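Side-chain contacts in homocitrate synthase (Sulfolobus acidocaldarius, PDB 6KTQ), which catalyses the aldol-type condensation of 2-oxoglutarate with acetyl-CoA to homocitrate, the first step of lysine biosynthesis through alpha-aminoadipate: residues H251-G256 against V261-L266; L40-Q45 against D225-N230. All coordinates share one frame; numbering follows the deposited sequence.

Contact 1 of 2, residues H251-G256 against V261-L266; sequences HTTLNG and VGIAPL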
loop_
_atom_site.group_PDB
_atom_site.type_symbol
_atom_site.label_atom_id
_atom_site.label_comp_id
_atom_site.label_asym_id
_atom_site.label_seq_id
_atom_site.Cartn_x
_atom_site.Cartn_y
_atom_site.Cartn_z
ATOM N N HIS A 251 -8.160 12.192 14.690
ATOM C CA HIS A 251 -8.695 12.961 15.800
ATOM C C HIS A 251 -7.705 12.926 16.949
ATOM O O HIS A 251 -7.161 11.862 17.302
ATOM C CB HIS A 251 -10.032 12.377 16.260
ATOM C CG HIS A 251 -11.150 12.562 15.288
ATOM N ND1 HIS A 251 -12.466 12.643 15.682
ATOM C CD2 HIS A 251 -11.159 12.683 13.937
ATOM C CE1 HIS A 251 -13.243 12.782 14.623
ATOM N NE2 HIS A 251 -12.477 12.824 13.552
ATOM N N THR A 252 -7.490 14.081 17.554
ATOM C CA THR A 252 -6.623 14.159 18.716
ATOM C C THR A 252 -7.206 15.060 19.803
ATOM O O THR A 252 -8.144 15.827 19.564
ATOM C CB THR A 252 -5.235 14.718 18.352
ATOM O OG1 THR A 252 -5.356 16.048 17.872
ATOM C CG2 THR A 252 -4.530 13.876 17.348
ATOM N N THR A 253 -6.658 14.924 21.006
ATOM C CA THR A 253 -6.773 15.962 22.023
ATOM C C THR A 253 -5.385 16.292 22.535
ATOM O O THR A 253 -4.466 15.439 22.489
ATOM C CB THR A 253 -7.595 15.510 23.219
ATOM O OG1 THR A 253 -7.024 14.307 23.751
ATOM C CG2 THR A 253 -9.051 15.284 22.837
ATOM N N LEU A 254 -5.209 17.503 23.019
ATOM C CA LEU A 254 -3.993 17.808 23.772
ATOM C C LEU A 254 -3.969 16.927 25.013
ATOM O O LEU A 254 -4.991 16.705 25.661
ATOM C CB LEU A 254 -3.893 19.276 24.161
ATOM C CG LEU A 254 -3.090 20.167 23.221
ATOM C CD1 LEU A 254 -1.663 19.633 23.069
ATOM C CD2 LEU A 254 -3.823 20.289 21.903
ATOM N N ASN A 255 -2.807 16.353 25.288
ATOM C CA ASN A 255 -2.541 15.725 26.578
ATOM C C ASN A 255 -3.307 14.447 26.831
ATOM O O ASN A 255 -3.382 13.985 27.962
ATOM C CB ASN A 255 -2.814 16.716 27.727
ATOM C CG ASN A 255 -2.036 18.025 27.588
ATOM O OD1 ASN A 255 -1.088 18.137 26.800
ATOM N ND2 ASN A 255 -2.442 19.029 28.353
ATOM N N GLY A 256 -3.914 13.873 25.805
ATOM C CA GLY A 256 -4.674 12.637 26.014
ATOM C C GLY A 256 -5.950 12.863 26.811
ATOM O O GLY A 256 -6.408 11.979 27.548
ATOM N N VAL A 261 -10.030 7.348 29.620
ATOM C CA VAL A 261 -8.575 7.553 29.474
ATOM C C VAL A 261 -8.188 8.396 28.288
ATOM O O VAL A 261 -7.001 8.577 27.991
ATOM C CB VAL A 261 -7.831 6.209 29.457
ATOM C CG1 VAL A 261 -8.013 5.527 30.799
ATOM C CG2 VAL A 261 -8.323 5.340 28.350
ATOM N N GLY A 262 -9.192 8.915 27.597
ATOM C CA GLY A 262 -8.969 9.883 26.535
ATOM C C GLY A 262 -8.659 9.252 25.179
ATOM O O GLY A 262 -8.670 8.022 25.053
ATOM N N ILE A 263 -8.385 10.111 24.193
ATOM C CA ILE A 263 -8.046 9.695 22.826
ATOM C C ILE A 263 -6.600 9.986 22.491
ATOM O O ILE A 263 -5.816 10.433 23.355
ATOM C CB ILE A 263 -9.004 10.280 21.758
ATOM C CG1 ILE A 263 -8.884 11.804 21.584
ATOM C CG2 ILE A 263 -10.443 9.892 22.084
ATOM C CD1 ILE A 263 -9.497 12.298 20.278
ATOM N N ALA A 264 -6.210 9.645 21.265
ATOM C CA ALA A 264 -4.834 9.852 20.813
ATOM C C ALA A 264 -4.328 11.264 21.135
ATOM O O ALA A 264 -4.950 12.241 20.755
ATOM C CB ALA A 264 -4.740 9.607 19.304
ATOM N N PRO A 265 -3.179 11.377 21.815
ATOM C CA PRO A 265 -2.737 12.719 22.182
ATOM C C PRO A 265 -1.975 13.430 21.080
ATOM O O PRO A 265 -1.059 12.856 20.471
ATOM C CB PRO A 265 -1.857 12.482 23.401
ATOM C CG PRO A 265 -1.387 11.079 23.272
ATOM C CD PRO A 265 -2.497 10.338 22.598
ATOM N N LEU A 266 -2.325 14.686 20.842
ATOM C CA LEU A 266 -1.779 15.442 19.737
ATOM C C LEU A 266 -0.255 15.441 19.686
ATOM O O LEU A 266 0.356 15.177 18.614
ATOM C CB LEU A 266 -2.321 16.862 19.727
ATOM C CG LEU A 266 -1.800 17.749 18.610
ATOM C CD1 LEU A 266 -2.021 17.159 17.218
ATOM C CD2 LEU A 266 -2.449 19.128 18.730
#
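Thr253 and Ile263 meet at about a right angle in the close-packed half of this contact: the CG2 methyl of Thr253 rests 3.7 Å from CG1 of Ile263. A chi1 of 68° sets CG1 of Ile263 between its own N and carbonyl carbon, and from there CD1 reaches over the backbone of the other segment, 3.6 Å from the carbonyl carbon of Thr252. Two backbone bonds tie the same region together. Thr253 N donates to Ala264 O at 3.2 Å, and Leu266 N to Thr253 O at 2.8 Å. Together they make a single beta bridge between Thr253 and Pro265, just where strand 249-252 of the TIM barrel runs out and the chain loops back into helix 266-277. Leu266, in the first turn of that helix, starts its side chain back toward the strand end. With CG anti to the backbone N (chi1 180°), its two methyls divide the work: CD1 lies 3.6 Å from Thr252 OG1, a hydroxyl hydrogen-bonded to Asp37, while CD2 lies 3.6 Å from CD2 of Leu254, whose other neighbours include Val290 and Val294 of helix 287-298. Toward Gly256 and Val261 the contact thins out. Pro265 CB still sits 3.5 Å from Gly256 N, but beyond it little more than a CA-H...O contact from Gly262 to Gly256 O spans the loop, and the exposed Val261 directs its CB away from the other segment.

Contact 2 of 2, residues L40-Q45 against D225-N230; sequences LREGEQ and DIHAHN. With AKG (2-oxoglutaric acid), chain D.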
loop_
_atom_site.group_PDB
_atom_site.type_symbol
_atom_site.label_atom_id
_atom_site.label_comp_id
_atom_site.label_asym_id
_atom_site.label_seq_id
_atom_site.Cartn_x
_atom_site.Cartn_y
_atom_site.Cartn_z
ATOM N N LEU A 40 -11.708 20.565 22.567
ATOM C CA LEU A 40 -12.882 21.341 22.935
ATOM C C LEU A 40 -14.186 20.574 22.862
ATOM O O LEU A 40 -15.217 21.094 23.268
ATOM C CB LEU A 40 -12.968 22.563 22.034
ATOM C CG LEU A 40 -12.244 23.848 22.398
ATOM C CD1 LEU A 40 -11.250 23.778 23.532
ATOM C CD2 LEU A 40 -11.686 24.579 21.184
ATOM N N ARG A 41 -14.166 19.346 22.367
ATOM C CA ARG A 41 -15.350 18.517 22.397
ATOM C C ARG A 41 -15.041 17.257 23.223
ATOM O O ARG A 41 -15.382 17.193 24.421
ATOM C CB ARG A 41 -15.811 18.203 20.967
ATOM C CG ARG A 41 -17.243 17.707 20.842
ATOM C CD ARG A 41 -17.438 16.256 21.216
ATOM N NE ARG A 41 -16.649 15.367 20.364
ATOM C CZ ARG A 41 -16.426 14.076 20.617
ATOM N NH1 ARG A 41 -15.705 13.374 19.766
ATOM N NH2 ARG A 41 -16.911 13.472 21.705
ATOM N N GLU A 42 -14.392 16.263 22.609
ATOM C CA GLU A 42 -13.945 15.078 23.343
ATOM C C GLU A 42 -13.207 15.483 24.637
ATOM O O GLU A 42 -13.465 14.908 25.706
ATOM C CB GLU A 42 -13.047 14.207 22.468
ATOM C CG GLU A 42 -12.499 12.944 23.151
ATOM C CD GLU A 42 -13.557 11.878 23.380
ATOM O OE1 GLU A 42 -14.306 11.576 22.426
ATOM O OE2 GLU A 42 -13.633 11.306 24.497
ATOM N N GLY A 43 -12.306 16.453 24.539
ATOM C CA GLY A 43 -11.458 16.813 25.669
ATOM C C GLY A 43 -12.239 17.332 26.882
ATOM O O GLY A 43 -11.861 17.089 28.036
ATOM N N GLU A 44 -13.309 18.080 26.619
ATOM C CA GLU A 44 -14.165 18.572 27.707
ATOM C C GLU A 44 -15.085 17.471 28.260
ATOM O O GLU A 44 -15.828 17.717 29.194
ATOM C CB GLU A 44 -14.978 19.793 27.259
ATOM C CG GLU A 44 -15.162 20.801 28.358
ATOM C CD GLU A 44 -16.109 21.939 28.008
ATOM O OE1 GLU A 44 -16.789 21.907 26.946
ATOM O OE2 GLU A 44 -16.171 22.888 28.808
ATOM N N GLN A 45 -15.043 16.259 27.707
ATOM C CA GLN A 45 -15.764 15.119 28.310
ATOM C C GLN A 45 -14.918 14.367 29.330
ATOM O O GLN A 45 -15.339 13.339 29.833
ATOM C CB GLN A 45 -16.319 14.173 27.243
ATOM C CG GLN A 45 -17.391 14.826 26.379
ATOM C CD GLN A 45 -17.875 13.985 25.214
ATOM O OE1 GLN A 45 -18.079 14.509 24.138
ATOM N NE2 GLN A 45 -18.061 12.692 25.424
ATOM N N ASP A 225 -12.125 9.433 8.825
ATOM C CA ASP A 225 -11.435 9.839 10.064
ATOM C C ASP A 225 -11.244 8.615 10.972
ATOM O O ASP A 225 -12.053 7.679 10.969
ATOM C CB ASP A 225 -12.259 10.837 10.923
ATOM C CG ASP A 225 -12.720 12.084 10.202
ATOM O OD1 ASP A 225 -12.696 12.190 8.955
ATOM O OD2 ASP A 225 -13.144 13.019 10.943
ATOM N N ILE A 226 -10.206 8.680 11.807
ATOM C CA ILE A 226 -10.012 7.742 12.881
ATOM C C ILE A 226 -10.139 8.486 14.225
ATOM O O ILE A 226 -9.503 9.527 14.462
ATOM C CB ILE A 226 -8.667 7.022 12.768
ATOM C CG1 ILE A 226 -8.431 6.098 13.960
ATOM C CG2 ILE A 226 -7.492 8.000 12.706
ATOM C CD1 ILE A 226 -9.458 5.004 14.143
ATOM N N HIS A 227 -10.985 7.947 15.082
ATOM C CA HIS A 227 -11.221 8.484 16.411
ATOM C C HIS A 227 -10.931 7.346 17.367
ATOM O O HIS A 227 -11.694 6.396 17.457
ATOM C CB HIS A 227 -12.668 8.978 16.533
ATOM C CG HIS A 227 -12.995 9.543 17.876
ATOM N ND1 HIS A 227 -12.897 10.885 18.159
ATOM C CD2 HIS A 227 -13.366 8.940 19.031
ATOM C CE1 HIS A 227 -13.216 11.094 19.423
ATOM N NE2 HIS A 227 -13.503 9.930 19.971
ATOM N N ALA A 228 -9.788 7.418 18.028
ATOM C CA ALA A 228 -9.267 6.285 18.750
ATOM C C ALA A 228 -9.037 6.570 20.225
ATOM O O ALA A 228 -8.196 7.377 20.568
ATOM C CB ALA A 228 -7.952 5.864 18.106
ATOM N N HIS A 229 -9.761 5.845 21.071
ATOM C CA HIS A 229 -9.584 5.848 22.492
ATOM C C HIS A 229 -8.452 4.967 22.958
ATOM O O HIS A 229 -8.066 3.984 22.287
ATOM C CB HIS A 229 -10.881 5.443 23.182
ATOM C CG HIS A 229 -11.851 6.555 23.268
ATOM N ND1 HIS A 229 -11.956 7.356 24.383
ATOM C CD2 HIS A 229 -12.700 7.064 22.346
ATOM C CE1 HIS A 229 -12.855 8.290 24.153
ATOM N NE2 HIS A 229 -13.313 8.143 22.922
ATOM N N ASN A 230 -7.911 5.339 24.123
ATOM C CA ASN A 230 -6.682 4.732 24.635
ATOM C C ASN A 230 -6.875 3.701 25.728
ATOM O O ASN A 230 -5.958 3.453 26.495
ATOM C CB ASN A 230 -5.769 5.855 25.148
ATOM C CG ASN A 230 -4.309 5.463 25.132
ATOM O OD1 ASN A 230 -3.850 4.770 24.213
ATOM N ND2 ASN A 230 -3.568 5.896 26.147
HETATM C C1 AKG D . -16.898 8.160 20.201
HETATM O O1 AKG D . -15.903 7.648 20.748
HETATM O O2 AKG D . -17.829 7.432 19.789
HETATM C C2 AKG D . -16.955 9.630 20.060
HETATM O O5 AKG D . -16.578 10.363 20.986
HETATM C C3 AKG D . -17.436 10.239 18.747
HETATM C C4 AKG D . -16.198 10.381 17.856
HETATM C C5 AKG D . -16.373 11.134 16.544
HETATM O O3 AKG D . -15.609 10.788 15.595
HETATM O O4 AKG D . -17.261 12.039 16.438
#
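One face of the His227 ring is taken by the 2-oxoglutarate, whose C4 lies over the ring centre, 3.2 Å above its plane; the carboxylate of Glu42 comes to the ring edge, its plane turned 51° from the imidazole. Glu42 OE1 and His227 NE2 are 3.1 Å apart without a hydrogen bond, because both bind the zinc ion; the ring's other nitrogen, ND1, is hydrogen-bonded to ND1 of His251. Glu42 OE2 stands at the edge of the His229 ring, 3.1 Å from CE1, with the two planes 81° apart; it also accepts a hydrogen bond from Glu259 N. The Arg41 guanidinium has CB of Glu42 over one face and Gln45 OE1 in its plane at the edge, where NH2 makes a 2.9 Å hydrogen bond. Glu42, His227 and His229 form the metal site, gathered at the C-terminal mouth of the TIM barrel: the acid comes from the loop after strand 31-37, the histidines from the end of strand 223-228 and just beyond it. Bends at chi2 and chi3 curl the arginine chain back so that its head reaches the substrate. There NH2 bonds the keto oxygen O5 at 3.2 Å, NH1 adds a weak bond to the same atom, and Glu72 holds NE in a salt bridge. With zinc close by, this would probably polarise the keto group. Arg41 NH2 also forms a salt bridge to Glu42 OE1, 3.3 Å, whose hydrogen bond is weak, and CE1 of His227 comes to the edge of the guanidinium, 3.4 Å from NH1, the two planes 26° apart.

In the fold
Contact 1 and contact 2 lie with their centres about 6 Å apart and share the barrel sheet, since strands 223-228 and 249-252 are neighbours in it. His251 of contact 1 reaches across to contact 2: its NE2 is 2.7 Å from Asp225 OD2, a probable hydrogen bond, and through its bond to the zinc ligand His227 it stands in the second shell of the zinc ion, while its side chain lies about 3 Å from the 2-oxoglutarate. At the other end Gly262 O lies 2.9 Å from Asn230 N, probably hydrogen-bonded. Between them Ile263 packs against Glu42, His227 and His229, with its side chain about 4 Å from the zinc ion.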